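Local atomic coordinates of geranyltranstransferase (Campylobacter jejuni, PDB entry 3NPK), a protein that probably catalyses the condensation of geranyl diphosphate with isopentenyl diphosphate, giving farnesyl diphosphate and pyrophosphate, a step of isoprene biosynthesis. Residues 7-12 and 65-70; 32-37 and 90-95; 41-46 and 176-181; 73-78 and 112-117. One frame throughout, in Å; residues are numbered along the deposited sequence.

Interaction 1 (7-12 and 65-70)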
# COMPACT_ATOMS: atom_id res chain seq x y z
N GLU A 7 -18.43 -18.36 6.31
CA GLU A 7 -19.56 -17.69 5.68
C GLU A 7 -19.69 -16.25 6.16
O GLU A 7 -20.01 -15.35 5.37
CB GLU A 7 -20.86 -18.47 5.91
CG GLU A 7 -20.87 -19.81 5.18
CD GLU A 7 -20.44 -19.68 3.71
OE1 GLU A 7 -20.96 -18.79 3.00
OE2 GLU A 7 -19.59 -20.49 3.27
N LEU A 8 -19.42 -16.02 7.44
CA LEU A 8 -19.45 -14.68 7.99
C LEU A 8 -18.49 -13.78 7.22
O LEU A 8 -18.85 -12.67 6.83
CB LEU A 8 -19.06 -14.71 9.47
CG LEU A 8 -19.11 -13.37 10.20
CD1 LEU A 8 -20.54 -12.92 10.42
CD2 LEU A 8 -18.38 -13.47 11.54
N PHE A 9 -17.26 -14.24 7.02
CA PHE A 9 -16.30 -13.44 6.27
C PHE A 9 -16.67 -13.23 4.78
O PHE A 9 -16.55 -12.12 4.24
CB PHE A 9 -14.87 -13.98 6.36
CG PHE A 9 -13.91 -13.11 5.64
CD1 PHE A 9 -13.62 -11.84 6.15
CD2 PHE A 9 -13.37 -13.48 4.41
CE1 PHE A 9 -12.78 -10.97 5.47
CE2 PHE A 9 -12.52 -12.62 3.73
CZ PHE A 9 -12.22 -11.36 4.26
N ILE A 10 -17.12 -14.29 4.11
CA ILE A 10 -17.55 -14.12 2.72
C ILE A 10 -18.66 -13.07 2.60
O ILE A 10 -18.63 -12.23 1.71
CB ILE A 10 -18.03 -15.45 2.13
CG1 ILE A 10 -16.82 -16.38 1.96
CG2 ILE A 10 -18.72 -15.21 0.78
CD1 ILE A 10 -17.19 -17.81 1.66
N HIS A 11 -19.64 -13.13 3.50
CA HIS A 11 -20.73 -12.16 3.48
C HIS A 11 -20.17 -10.74 3.71
O HIS A 11 -20.58 -9.78 3.05
CB HIS A 11 -21.75 -12.55 4.55
CG HIS A 11 -22.95 -11.65 4.60
ND1 HIS A 11 -24.01 -11.77 3.73
CD2 HIS A 11 -23.26 -10.64 5.44
CE1 HIS A 11 -24.92 -10.86 4.02
NE2 HIS A 11 -24.49 -10.16 5.06
N HIS A 12 -19.21 -10.61 4.62
CA HIS A 12 -18.61 -9.31 4.90
C HIS A 12 -17.88 -8.77 3.67
O HIS A 12 -18.04 -7.61 3.31
CB HIS A 12 -17.66 -9.41 6.09
CG HIS A 12 -17.17 -8.08 6.58
ND1 HIS A 12 -17.95 -7.24 7.35
CD2 HIS A 12 -15.98 -7.45 6.42
CE1 HIS A 12 -17.25 -6.16 7.65
NE2 HIS A 12 -16.06 -6.26 7.09
N VAL A 65 -10.51 -6.12 9.76
CA VAL A 65 -9.07 -6.39 9.81
C VAL A 65 -8.77 -7.60 8.94
O VAL A 65 -7.79 -7.61 8.19
CB VAL A 65 -8.58 -6.59 11.28
CG1 VAL A 65 -7.07 -6.70 11.32
CG2 VAL A 65 -9.06 -5.44 12.16
N ALA A 66 -9.63 -8.62 9.01
CA ALA A 66 -9.53 -9.76 8.11
C ALA A 66 -9.63 -9.31 6.66
O ALA A 66 -8.92 -9.82 5.78
CB ALA A 66 -10.63 -10.79 8.42
N LEU A 67 -10.52 -8.35 6.39
CA LEU A 67 -10.69 -7.82 5.05
C LEU A 67 -9.39 -7.18 4.54
O LEU A 67 -8.98 -7.42 3.39
CB LEU A 67 -11.82 -6.80 5.02
CG LEU A 67 -12.30 -6.39 3.62
CD1 LEU A 67 -12.81 -7.62 2.89
CD2 LEU A 67 -13.39 -5.35 3.76
N ALA A 68 -8.75 -6.38 5.38
CA ALA A 68 -7.48 -5.76 5.02
C ALA A 68 -6.43 -6.81 4.62
O ALA A 68 -5.70 -6.63 3.63
CB ALA A 68 -6.96 -4.91 6.17
N LEU A 69 -6.35 -7.90 5.39
CA LEU A 69 -5.44 -9.00 5.08
C LEU A 69 -5.70 -9.58 3.71
O LEU A 69 -4.77 -9.81 2.94
CB LEU A 69 -5.55 -10.12 6.11
CG LEU A 69 -4.73 -9.99 7.38
CD1 LEU A 69 -5.26 -11.01 8.39
CD2 LEU A 69 -3.25 -10.19 7.09
N GLU A 70 -6.98 -9.81 3.40
CA GLU A 70 -7.32 -10.39 2.11
C GLU A 70 -7.14 -9.39 0.96
O GLU A 70 -6.84 -9.81 -0.17
CB GLU A 70 -8.73 -11.01 2.15
CG GLU A 70 -8.79 -12.18 3.11
CD GLU A 70 -7.97 -13.41 2.66
OE1 GLU A 70 -7.79 -13.66 1.44
OE2 GLU A 70 -7.52 -14.16 3.56

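Interaction 2 (32-37 and 90-95). With PPV (pyrophosphate), chain C.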
# COMPACT_ATOMS: atom_id res chain seq x y z
N ALA A 32 -13.36 -5.62 -7.97
CA ALA A 32 -14.12 -6.67 -7.30
C ALA A 32 -13.78 -8.07 -7.81
O ALA A 32 -13.91 -9.04 -7.09
CB ALA A 32 -15.62 -6.42 -7.47
N LEU A 33 -13.36 -8.16 -9.06
CA LEU A 33 -13.33 -9.44 -9.76
C LEU A 33 -12.55 -10.53 -9.01
O LEU A 33 -13.07 -11.62 -8.79
CB LEU A 33 -12.73 -9.24 -11.16
CG LEU A 33 -12.93 -10.37 -12.16
CD1 LEU A 33 -14.43 -10.55 -12.44
CD2 LEU A 33 -12.17 -10.09 -13.44
N MSE A 34 -11.31 -10.24 -8.63
CA MSE A 34 -10.49 -11.25 -7.97
C MSE A 34 -10.90 -11.50 -6.53
O MSE A 34 -10.69 -12.60 -6.01
CB MSE A 34 -9.01 -10.89 -8.03
CG MSE A 34 -8.31 -11.37 -9.26
SE MSE A 34 -8.44 -13.32 -9.62
CE MSE A 34 -8.01 -13.22 -11.51
N LEU A 35 -11.46 -10.48 -5.89
CA LEU A 35 -11.94 -10.64 -4.52
C LEU A 35 -13.12 -11.59 -4.47
O LEU A 35 -13.24 -12.40 -3.55
CB LEU A 35 -12.32 -9.29 -3.93
CG LEU A 35 -11.14 -8.34 -3.68
CD1 LEU A 35 -11.71 -6.96 -3.35
CD2 LEU A 35 -10.28 -8.86 -2.53
N LYS A 36 -14.00 -11.48 -5.46
CA LYS A 36 -15.21 -12.28 -5.50
C LYS A 36 -15.00 -13.67 -6.09
O LYS A 36 -15.76 -14.59 -5.78
CB LYS A 36 -16.29 -11.57 -6.31
CG LYS A 36 -16.95 -10.43 -5.57
CD LYS A 36 -18.32 -10.11 -6.17
CE LYS A 36 -18.19 -9.23 -7.40
NZ LYS A 36 -19.45 -9.17 -8.19
N ALA A 37 -13.99 -13.81 -6.94
CA ALA A 37 -13.83 -15.01 -7.77
C ALA A 37 -13.52 -16.24 -6.94
O ALA A 37 -13.94 -17.36 -7.26
CB ALA A 37 -12.73 -14.80 -8.80
N PHE A 90 -4.63 -17.45 -15.80
CA PHE A 90 -5.79 -17.71 -14.95
C PHE A 90 -5.42 -17.68 -13.47
O PHE A 90 -4.29 -17.99 -13.09
CB PHE A 90 -6.37 -19.09 -15.25
CG PHE A 90 -6.85 -19.24 -16.66
CD1 PHE A 90 -8.14 -18.88 -17.00
CD2 PHE A 90 -6.01 -19.73 -17.65
CE1 PHE A 90 -8.59 -19.01 -18.30
CE2 PHE A 90 -6.45 -19.86 -18.94
CZ PHE A 90 -7.74 -19.50 -19.27
N ARG A 91 -6.39 -17.30 -12.64
CA ARG A 91 -6.25 -17.28 -11.19
C ARG A 91 -7.64 -17.42 -10.58
O ARG A 91 -8.59 -16.79 -11.04
CB ARG A 91 -5.59 -15.97 -10.74
CG ARG A 91 -5.69 -15.67 -9.23
CD ARG A 91 -4.76 -16.52 -8.41
NE ARG A 91 -3.36 -16.14 -8.62
CZ ARG A 91 -2.35 -16.61 -7.90
NH1 ARG A 91 -1.12 -16.22 -8.18
NH2 ARG A 91 -2.57 -17.48 -6.91
N ARG A 92 -7.78 -18.26 -9.56
CA ARG A 92 -9.07 -18.46 -8.89
C ARG A 92 -10.20 -18.82 -9.87
O ARG A 92 -11.37 -18.46 -9.67
CB ARG A 92 -9.42 -17.24 -8.04
CG ARG A 92 -8.54 -17.10 -6.81
CD ARG A 92 -8.70 -15.75 -6.13
NE ARG A 92 -8.01 -15.72 -4.84
CZ ARG A 92 -7.93 -14.64 -4.06
NH1 ARG A 92 -8.52 -13.51 -4.43
NH2 ARG A 92 -7.26 -14.69 -2.92
N GLY A 93 -9.84 -19.53 -10.93
CA GLY A 93 -10.84 -20.08 -11.83
C GLY A 93 -11.30 -19.16 -12.95
O GLY A 93 -12.12 -19.55 -13.77
N ILE A 94 -10.76 -17.95 -13.00
CA ILE A 94 -11.10 -17.00 -14.04
C ILE A 94 -9.83 -16.46 -14.70
O ILE A 94 -8.74 -16.64 -14.16
CB ILE A 94 -11.92 -15.82 -13.47
CG1 ILE A 94 -11.18 -15.12 -12.32
CG2 ILE A 94 -13.28 -16.31 -12.99
CD1 ILE A 94 -11.73 -13.74 -12.01
N PRO A 95 -9.97 -15.80 -15.86
CA PRO A 95 -8.79 -15.15 -16.44
C PRO A 95 -8.22 -14.10 -15.49
O PRO A 95 -8.94 -13.49 -14.71
CB PRO A 95 -9.32 -14.48 -17.70
CG PRO A 95 -10.51 -15.32 -18.08
CD PRO A 95 -11.14 -15.72 -16.76
O11 PPV C . -2.05 -18.70 -2.47
P1 PPV C . -3.41 -19.28 -1.74
O21 PPV C . -3.41 -20.92 -1.67
O31 PPV C . -3.51 -18.77 -0.37
OPP PPV C . -4.65 -18.84 -2.72
P2 PPV C . -6.15 -18.31 -2.34
O12 PPV C . -6.84 -18.16 -3.83
O22 PPV C . -6.09 -16.82 -1.69
O32 PPV C . -6.89 -19.29 -1.51
O HOH W 1 -14.17 -18.47 -9.91

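Interaction 3 (41-46 and 176-181). With PPV (pyrophosphate), chain C.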
# COMPACT_ATOMS: atom_id res chain seq x y z
N HIS A 41 -9.48 -17.82 1.82
CA HIS A 41 -9.48 -16.88 2.95
C HIS A 41 -8.78 -17.42 4.18
O HIS A 41 -9.19 -17.13 5.30
CB HIS A 41 -10.88 -16.44 3.36
CG HIS A 41 -11.69 -15.88 2.24
ND1 HIS A 41 -11.15 -15.12 1.22
CD2 HIS A 41 -13.01 -15.97 1.98
CE1 HIS A 41 -12.11 -14.77 0.38
NE2 HIS A 41 -13.25 -15.28 0.82
N PHE A 42 -7.74 -18.22 3.96
CA PHE A 42 -6.99 -18.83 5.05
C PHE A 42 -6.47 -17.76 6.02
O PHE A 42 -6.58 -17.91 7.24
CB PHE A 42 -5.83 -19.65 4.44
CG PHE A 42 -4.88 -20.25 5.44
CD1 PHE A 42 -5.28 -21.26 6.30
CD2 PHE A 42 -3.56 -19.82 5.48
CE1 PHE A 42 -4.37 -21.83 7.21
CE2 PHE A 42 -2.66 -20.38 6.38
CZ PHE A 42 -3.06 -21.37 7.24
N ARG A 43 -5.92 -16.67 5.49
CA ARG A 43 -5.36 -15.65 6.37
C ARG A 43 -6.46 -14.96 7.19
O ARG A 43 -6.33 -14.81 8.42
CB ARG A 43 -4.54 -14.65 5.56
CG ARG A 43 -3.32 -15.33 4.94
CD ARG A 43 -2.76 -14.61 3.72
NE ARG A 43 -1.69 -15.39 3.10
CZ ARG A 43 -1.87 -16.44 2.30
NH1 ARG A 43 -3.09 -16.84 1.99
NH2 ARG A 43 -0.82 -17.08 1.78
N ALA A 44 -7.53 -14.54 6.53
CA ALA A 44 -8.69 -14.01 7.25
C ALA A 44 -9.15 -14.98 8.34
O ALA A 44 -9.43 -14.57 9.47
CB ALA A 44 -9.84 -13.75 6.27
N GLN A 45 -9.25 -16.26 8.01
CA GLN A 45 -9.76 -17.24 8.96
C GLN A 45 -8.84 -17.49 10.15
O GLN A 45 -9.32 -17.71 11.28
CB GLN A 45 -10.14 -18.56 8.27
CG GLN A 45 -11.30 -18.39 7.27
CD GLN A 45 -12.51 -17.74 7.93
OE1 GLN A 45 -12.79 -17.99 9.10
NE2 GLN A 45 -13.22 -16.90 7.19
N LEU A 46 -7.53 -17.43 9.93
CA LEU A 46 -6.59 -17.50 11.06
C LEU A 46 -6.83 -16.35 12.03
O LEU A 46 -6.92 -16.56 13.24
CB LEU A 46 -5.14 -17.46 10.57
CG LEU A 46 -4.63 -18.71 9.86
CD1 LEU A 46 -3.26 -18.38 9.29
CD2 LEU A 46 -4.57 -19.90 10.81
N ALA A 176 5.47 -16.81 4.62
CA ALA A 176 5.26 -17.14 6.04
C ALA A 176 4.98 -15.90 6.88
O ALA A 176 4.19 -15.96 7.81
CB ALA A 176 6.43 -17.91 6.62
N ARG A 177 5.63 -14.78 6.57
CA ARG A 177 5.45 -13.61 7.43
C ARG A 177 4.02 -13.08 7.42
O ARG A 177 3.52 -12.66 8.45
CB ARG A 177 6.49 -12.51 7.13
CG ARG A 177 7.83 -12.81 7.84
CD ARG A 177 8.83 -11.68 7.78
NE ARG A 177 10.06 -12.05 8.48
CZ ARG A 177 11.05 -11.22 8.78
NH1 ARG A 177 11.00 -9.95 8.43
NH2 ARG A 177 12.10 -11.68 9.44
N LEU A 178 3.35 -13.12 6.27
CA LEU A 178 1.96 -12.65 6.21
C LEU A 178 1.00 -13.60 6.95
O LEU A 178 0.03 -13.16 7.57
CB LEU A 178 1.51 -12.44 4.76
CG LEU A 178 0.17 -11.69 4.62
CD1 LEU A 178 0.24 -10.31 5.22
CD2 LEU A 178 -0.26 -11.61 3.16
N ILE A 179 1.28 -14.91 6.90
CA ILE A 179 0.52 -15.89 7.68
C ILE A 179 0.72 -15.66 9.19
O ILE A 179 -0.25 -15.62 9.97
CB ILE A 179 0.90 -17.34 7.27
CG1 ILE A 179 0.37 -17.61 5.86
CG2 ILE A 179 0.35 -18.36 8.25
CD1 ILE A 179 0.98 -18.81 5.17
N ALA A 180 1.96 -15.48 9.60
CA ALA A 180 2.27 -15.13 10.99
C ALA A 180 1.58 -13.82 11.40
O ALA A 180 1.05 -13.68 12.51
CB ALA A 180 3.79 -15.02 11.19
N ALA A 181 1.59 -12.85 10.49
CA ALA A 181 0.94 -11.56 10.77
C ALA A 181 -0.56 -11.73 11.01
O ALA A 181 -1.13 -11.07 11.87
CB ALA A 181 1.18 -10.58 9.63
O11 PPV C . -2.05 -18.70 -2.47
P1 PPV C . -3.41 -19.28 -1.74
O21 PPV C . -3.41 -20.92 -1.67
O31 PPV C . -3.51 -18.77 -0.37
OPP PPV C . -4.65 -18.84 -2.72
P2 PPV C . -6.15 -18.31 -2.34
O12 PPV C . -6.84 -18.16 -3.83
O22 PPV C . -6.09 -16.82 -1.69
O32 PPV C . -6.89 -19.29 -1.51

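Interaction 4 (73-78 and 112-117). With PPV (pyrophosphate), chain C.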
# COMPACT_ATOMS: atom_id res chain seq x y z
N HIS A 73 -3.46 -9.70 0.33
CA HIS A 73 -3.17 -10.97 -0.32
C HIS A 73 -3.61 -10.95 -1.79
O HIS A 73 -2.87 -11.37 -2.68
CB HIS A 73 -3.82 -12.10 0.47
CG HIS A 73 -3.56 -13.44 -0.11
ND1 HIS A 73 -4.55 -14.30 -0.52
CD2 HIS A 73 -2.39 -14.07 -0.39
CE1 HIS A 73 -4.01 -15.41 -1.00
NE2 HIS A 73 -2.70 -15.28 -0.94
N THR A 74 -4.83 -10.46 -2.03
CA THR A 74 -5.32 -10.40 -3.41
C THR A 74 -4.48 -9.47 -4.28
O THR A 74 -4.17 -9.82 -5.44
CB THR A 74 -6.81 -10.01 -3.44
OG1 THR A 74 -7.57 -11.08 -2.88
CG2 THR A 74 -7.31 -9.75 -4.87
N TYR A 75 -4.09 -8.30 -3.76
CA TYR A 75 -3.24 -7.41 -4.56
C TYR A 75 -1.95 -8.14 -4.95
O TYR A 75 -1.49 -8.06 -6.10
CB TYR A 75 -2.96 -6.06 -3.86
CG TYR A 75 -1.50 -5.79 -3.52
CD1 TYR A 75 -0.56 -5.51 -4.51
CD2 TYR A 75 -1.06 -5.80 -2.19
CE1 TYR A 75 0.77 -5.28 -4.21
CE2 TYR A 75 0.27 -5.55 -1.88
CZ TYR A 75 1.17 -5.31 -2.88
OH TYR A 75 2.50 -5.08 -2.60
N SER A 76 -1.39 -8.92 -4.03
CA SER A 76 -0.12 -9.57 -4.29
C SER A 76 -0.27 -10.61 -5.40
O SER A 76 0.63 -10.78 -6.22
CB SER A 76 0.47 -10.19 -3.01
OG SER A 76 -0.15 -11.42 -2.66
N LEU A 77 -1.41 -11.30 -5.42
CA LEU A 77 -1.65 -12.29 -6.46
C LEU A 77 -1.77 -11.63 -7.83
O LEU A 77 -1.23 -12.14 -8.81
CB LEU A 77 -2.93 -13.08 -6.18
CG LEU A 77 -2.96 -13.86 -4.86
CD1 LEU A 77 -4.22 -14.68 -4.76
CD2 LEU A 77 -1.72 -14.74 -4.67
N ILE A 78 -2.47 -10.50 -7.89
CA ILE A 78 -2.67 -9.78 -9.14
C ILE A 78 -1.33 -9.31 -9.69
O ILE A 78 -1.02 -9.50 -10.88
CB ILE A 78 -3.64 -8.59 -8.94
CG1 ILE A 78 -5.06 -9.09 -8.64
CG2 ILE A 78 -3.63 -7.66 -10.17
CD1 ILE A 78 -6.01 -8.02 -8.07
N ALA A 112 -4.34 -0.11 -5.92
CA ALA A 112 -5.52 0.30 -5.16
C ALA A 112 -5.76 -0.59 -3.95
O ALA A 112 -6.06 -0.09 -2.87
CB ALA A 112 -6.76 0.33 -6.06
N LEU A 113 -5.65 -1.91 -4.12
CA LEU A 113 -5.96 -2.83 -3.03
C LEU A 113 -4.90 -2.75 -1.92
O LEU A 113 -5.23 -2.91 -0.74
CB LEU A 113 -6.14 -4.27 -3.54
CG LEU A 113 -7.41 -4.50 -4.36
CD1 LEU A 113 -7.45 -5.96 -4.88
CD2 LEU A 113 -8.69 -4.16 -3.58
N ASN A 114 -3.64 -2.56 -2.30
CA ASN A 114 -2.55 -2.38 -1.34
C ASN A 114 -2.91 -1.19 -0.44
O ASN A 114 -2.99 -1.30 0.79
CB ASN A 114 -1.26 -2.13 -2.14
CG ASN A 114 0.00 -2.07 -1.28
OD1 ASN A 114 -0.04 -2.12 -0.04
ND2 ASN A 114 1.16 -1.99 -1.96
N THR A 115 -3.18 -0.04 -1.05
CA THR A 115 -3.51 1.16 -0.27
C THR A 115 -4.83 1.00 0.49
O THR A 115 -4.96 1.44 1.64
CB THR A 115 -3.57 2.39 -1.18
OG1 THR A 115 -2.31 2.50 -1.86
CG2 THR A 115 -3.82 3.67 -0.40
N GLU A 116 -5.80 0.35 -0.14
CA GLU A 116 -7.12 0.24 0.47
C GLU A 116 -7.10 -0.62 1.73
O GLU A 116 -7.93 -0.44 2.63
CB GLU A 116 -8.14 -0.31 -0.53
CG GLU A 116 -9.59 -0.04 -0.16
CD GLU A 116 -10.03 1.41 -0.33
OE1 GLU A 116 -9.22 2.28 -0.72
OE2 GLU A 116 -11.22 1.68 -0.06
N ALA A 117 -6.16 -1.55 1.82
CA ALA A 117 -6.04 -2.37 3.01
C ALA A 117 -5.85 -1.45 4.22
O ALA A 117 -6.42 -1.68 5.30
CB ALA A 117 -4.87 -3.35 2.90
O11 PPV C . -2.05 -18.70 -2.47
P1 PPV C . -3.41 -19.28 -1.74
O21 PPV C . -3.41 -20.92 -1.67
O31 PPV C . -3.51 -18.77 -0.37
OPP PPV C . -4.65 -18.84 -2.72
P2 PPV C . -6.15 -18.31 -2.34
O12 PPV C . -6.84 -18.16 -3.83
O22 PPV C . -6.09 -16.82 -1.69
O32 PPV C . -6.89 -19.29 -1.51

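Interaction 1 (7-12 and 65-70)
The N-terminal helix 5-14 of this largely helical prenyl synthase packs on helix 59-80 chiefly through Phe9, pressed against Ala66, Leu67 and Glu70. The short helical segments pass at 73°, their axes 10.6 Å apart, a spacing wide enough for a phenyl ring to fill. Phe9 spans it because its CG stands anti to the backbone N (chi1 -177°), which sends the ring straight across. The rim of the ring meets Leu67: CE1 of Phe9 lies 3.6 Å from the backbone N of Leu67, close to the ring plane, and the same CE1 is 3.7 Å from CB of Ala66. One helical turn further on, CZ of Phe9 reaches CG of Glu70 at 3.7 Å, so the methylene part of the glutamate, not its carboxylate, takes the aromatic contact. CD1 of Leu67 adds a looser touch, 4.0 Å from CZ of Phe9. Beside this cluster, CD2 of His12 stands 4.3 Å from CD2 of Leu67, while the imidazole NE2 is hydrogen-bonded to Asp64. Phe9 also meets the ring of His41 edge-to-face. The bend of the Glu70 chain at its second torsion (chi2 -68°) turns the carboxylate aside, and OE2 accepts a hydrogen bond from the backbone N of Ala44 in the first turn of helix 42-54. No hydrogen bond crosses between the two segments. Their cohesion is therefore apolar, and Glu70 plays two parts: its aliphatic stem packs on the phenyl ring while its buried acid end is satisfied by a third helix.

Interaction 2 (32-37 and 90-95)
Met34, present as selenomethionine, lays its selenium over the aliphatic stem of Arg91, with SE 3.6 Å from CG and the two side chains running at about a right angle. Arg91 belongs to a tight beta hairpin, 90-91 paired with 94-95, whose two-residue loop is a type I' turn with Arg92 and Gly93 at the corners; the hairpin packs on the last turns of helix 27-37. The bent Met34 chain carries CE to within 3.3 Å of the carbonyl O of Pro95. Next to it Ile94 forms the second apolar patch. Its CG1 occupies the crowded position between backbone N and carbonyl carbon (chi1 56°), and CD1 is thereby set 3.5 Å from CB of Ala37. The same CD1 meets CG of Leu33 at 3.6 Å. Arg92 supplies the polar part, reaching out on an extended chain. Its NH1 donates to the carbonyl O of Met34 (2.8 Å), from a position 49° above the carbonyl plane, and also to Thr74. The other edge of the guanidinium holds the bound pyrophosphate: NE to O12 at 2.9 Å in a nearly straight bond (175°), and NH2 to O22 at 2.7 Å. With all three nitrogens engaged, the group's rotation is fixed, and the carbonyl of Met34 probably helps to orient this pyrophosphate-binding arginine. Arg91 instead turns its charged end to a salt bridge with Asp81. At the turn itself, one water donates both to the carbonyl O of Arg92 and to the carbonyl O of Ala37, the latter at 2.9 Å.

Interaction 3 (41-46 and 176-181)
Apolar packing centres on Ile179, whose CG2 sits 3.8 Å from CD1 of Leu46 and 4.1 Å from CE2 of Phe42, both on helix 42-54. The short axes of the two segments run at 33° to each other and 9.5 Å apart. Phe42 crosses Ile179 at about a right angle, and CD1 of Leu46 also rests over the rim of one face of the Phe42 ring, closing the group. Beyond, Phe42 meets the rings of Phe211 and Tyr282.

A second kind of contact uses the chain of a charged residue: CD of Arg43 lies 3.9 Å from CD2 of Leu178, the two side chains again crosswise, and NE of Arg43 lies 4.1 Å from CG1 of Ile179. The arginine is extended from CG to NE, which carries its guanidinium past these aliphatic groups.

The polar contact lies at its end. NH1 donates to O31 of the pyrophosphate at 3.1 Å and 160°, the oxygen lying in the guanidinium plane. Buried hydrocarbon thus flanks the arginine beside the anion. Together with Gly39 and Lys40, Arg43 belongs to the Gly-Lys-X-X-Arg segment typical of trans-prenyl synthases, where it probably helps bind the isopentenyl diphosphate head.

Interaction 4 (73-78 and 112-117)
A flat amide-on-ring stack sets this contact apart: the amide of Asn114 lies over one face of the Tyr75 ring, the planes only 8° apart and the side chains pointing the same way. CB of Asn114 sits 3.7 Å from the ring centroid in a CH-pi contact, and CG follows at 3.5 Å from CE2 of Tyr75. Although ND2 of Asn114 comes 3.4 Å from OH of Tyr75, the angle is too poor for a hydrogen bond. Tyr75 adopts an unusual first torsion (chi1 117°), away from the staggered positions, and this swings its ring alongside the asparagine.

The antiparallel segments of helices 59-80 and 103-122 come close, with axes 8.4 Å apart. CB of Tyr75 touches CB of Leu113 at 3.7 Å; further out along the leucine, CD1 meets CG2 of Thr74 at 3.8 Å and CD1 of Ile78 at 4.1 Å. Thr74 turns its OG1 to Arg92, which binds pyrophosphate.

Asn114 OD1 is hydrogen-bonded to Thr115 of the second subunit, so the stack lies at the dimer interface. The chemistry implies a division of labour: the stack probably helps to keep the amide flat against the ring while OD1 bonds to the neighbouring chain.

Helix 59-80 runs through the group: it supplies 65-70 to interaction 1 and, about two turns on, 73-78 to interaction 4, which follows in series with centres about 14 Å away. Interactions 1, 2 and 3 interlace along the chain, since their segments alternate. Interactions 1 and 3 meet where Glu70 joins Ala44, centres about 12 Å apart; interactions 2 and 4 meet through Arg92 and Thr74, about 13 Å apart. The centres of interactions 2 and 3 are about 20 Å apart, yet each brings an arginine to the same pyrophosphate, beside which His73 of interaction 4 also lies. Contacts between sequence-distant helices and a hairpin thus probably help to shape one anion pocket, while interaction 4 also reaches the second subunit.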